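Local coordinates for DUF2442 domain-containing protein (Rhodospirillum rubrum ATCC 11170, PDB 3K8R), which is of unknown function and belongs to the DUF2442 family, crystallised with two copies of the chain in its assembly, at residues R31-R34 and S35-R38. Residues are numbered along the deposited sequence; the frame is centred on the assembly and turned at random.
Sequences RYDR and SSAR. With EDO (1,2-ethanediol), chain C.
Asp33 and Arg38 form an antiparallel hydrogen-bonded pair in the beta hairpin that joins strand 27-33 to strand 38-43, their CA atoms 5.4 Å apart. Asp33 N gives a nearly straight bond to Arg38 O (2.7 Å, 178° at the hydrogen); the return bond from Arg38 N to Asp33 O is weak. Ala37 and Arg38 both face Asp33, which makes a G1 beta bulge, and Ala37 occupies its first position with phi positive at 53°. A type I turn over Arg34-Ala37 leads into this bulge, Ala37 N reaching back to Arg34 O in a weak bond.

The Asp33 carboxylate folds over the turn, CG anti to the backbone N (chi1 176°), and its OD2 takes two bonds from Ser36. The hydroxyl OG donates at 2.7 Å to the anti lone pair, while the backbone N, 3.1 Å from OD2, comes from well above the carboxylate plane. An asparagine at Asp33 would probably weaken this grip, since the acceptor would lose its negative charge and one carboxylate oxygen would become an amide donor. Tyr32 lies along the bulge instead: its OH packs 3.4 Å from Ala37 CA, and CD1 is 3.4 Å from Arg38 O, which meets the ring obliquely. The hydroxyl's hydrogen bond is with Arg54, and the ring packs on Pro53 and Leu67. Arg34 leaves the turn for a salt bridge with Asp65, whereas Arg31 NH1 donates to O2 of a 1,2-ethanediol, probably from the crystallisation liquor.

Ser36's two donors, converging on one Asp33 oxygen, tie the turn to the strand end and would probably favour the ionised carboxylate.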
loop_
_atom_site.group_PDB
_atom_site.type_symbol
_atom_site.label_atom_id
_atom_site.label_comp_id
_atom_site.label_asym_id
_atom_site.label_seq_id
_atom_site.Cartn_x
_atom_site.Cartn_y
_atom_site.Cartn_z
ATOM N N ARG A 31 -5.784 5.437 -10.111
ATOM C CA ARG A 31 -7.139 5.934 -10.351
ATOM C C ARG A 31 -7.875 6.272 -9.064
ATOM O O ARG A 31 -7.548 5.755 -7.992
ATOM C CB ARG A 31 -7.952 4.895 -11.122
ATOM C CG ARG A 31 -8.349 3.669 -10.321
ATOM C CD ARG A 31 -9.075 2.650 -11.183
ATOM N NE ARG A 31 -9.688 1.569 -10.398
ATOM C CZ ARG A 31 -9.051 0.498 -9.930
ATOM N NH1 ARG A 31 -7.743 0.341 -10.120
ATOM N NH2 ARG A 31 -9.721 -0.421 -9.241
ATOM N N TYR A 32 -8.863 7.147 -9.168
ATOM C CA TYR A 32 -9.678 7.457 -8.017
ATOM C C TYR A 32 -10.921 6.577 -8.094
ATOM O O TYR A 32 -11.563 6.474 -9.137
ATOM C CB TYR A 32 -10.061 8.928 -7.977
ATOM C CG TYR A 32 -10.911 9.300 -6.775
ATOM C CD1 TYR A 32 -10.364 9.349 -5.495
ATOM C CD2 TYR A 32 -12.252 9.620 -6.921
ATOM C CE1 TYR A 32 -11.140 9.688 -4.403
ATOM C CE2 TYR A 32 -13.027 9.966 -5.835
ATOM C CZ TYR A 32 -12.466 10.000 -4.584
ATOM O OH TYR A 32 -13.246 10.350 -3.514
ATOM N N ASP A 33 -11.224 5.909 -6.995
ATOM C CA ASP A 33 -12.386 5.066 -6.906
ATOM C C ASP A 33 -13.380 5.876 -6.072
ATOM O O ASP A 33 -13.153 6.131 -4.890
ATOM C CB ASP A 33 -12.004 3.746 -6.236
ATOM C CG ASP A 33 -13.174 2.841 -6.022
ATOM O OD1 ASP A 33 -13.946 2.611 -6.966
ATOM O OD2 ASP A 33 -13.321 2.340 -4.896
ATOM N N ARG A 34 -14.464 6.314 -6.698
ATOM C CA ARG A 34 -15.471 7.099 -5.998
ATOM C C ARG A 34 -16.152 6.287 -4.915
ATOM O O ARG A 34 -16.430 6.809 -3.829
ATOM C CB ARG A 34 -16.534 7.599 -6.966
ATOM C CG ARG A 34 -15.972 8.453 -8.041
ATOM C CD ARG A 34 -17.027 9.211 -8.785
ATOM N NE ARG A 34 -16.360 10.125 -9.692
ATOM C CZ ARG A 34 -16.946 11.094 -10.373
ATOM N NH1 ARG A 34 -18.251 11.292 -10.273
ATOM N NH2 ARG A 34 -16.216 11.870 -11.163
ATOM N N SER A 35 -16.421 5.018 -5.217
ATOM C CA SER A 35 -17.087 4.122 -4.278
ATOM C C SER A 35 -16.412 4.118 -2.907
ATOM O O SER A 35 -17.068 4.365 -1.896
ATOM C CB SER A 35 -17.119 2.701 -4.830
ATOM O OG SER A 35 -17.780 1.828 -3.925
ATOM N N SER A 36 -15.106 3.855 -2.885
ATOM C CA SER A 36 -14.350 3.793 -1.635
ATOM C C SER A 36 -13.601 5.090 -1.295
ATOM O O SER A 36 -12.857 5.137 -0.311
ATOM C CB SER A 36 -13.334 2.669 -1.710
ATOM O OG SER A 36 -12.269 3.043 -2.558
ATOM N N ALA A 37 -13.792 6.133 -2.098
ATOM C CA ALA A 37 -13.128 7.412 -1.874
ATOM C C ALA A 37 -11.618 7.274 -1.747
ATOM O O ALA A 37 -11.000 8.055 -1.021
ATOM C CB ALA A 37 -13.684 8.093 -0.640
ATOM N N ARG A 38 -11.026 6.295 -2.439
ATOM C CA ARG A 38 -9.568 6.086 -2.392
ATOM C C ARG A 38 -8.933 6.198 -3.771
ATOM O O ARG A 38 -9.601 6.068 -4.804
ATOM C CB ARG A 38 -9.229 4.682 -1.878
ATOM C CG ARG A 38 -9.806 4.293 -0.536
ATOM C CD ARG A 38 -9.191 5.066 0.620
ATOM N NE ARG A 38 -9.832 4.736 1.910
ATOM C CZ ARG A 38 -10.820 5.429 2.507
ATOM N NH1 ARG A 38 -11.326 6.538 1.969
ATOM N NH2 ARG A 38 -11.305 5.012 3.676
HETATM C C1 EDO C . -7.441 -3.314 -7.500
HETATM O O1 EDO C . -8.780 -3.515 -7.026
HETATM C C2 EDO C . -7.431 -3.357 -9.027
HETATM O O2 EDO C . -6.724 -2.217 -9.529
#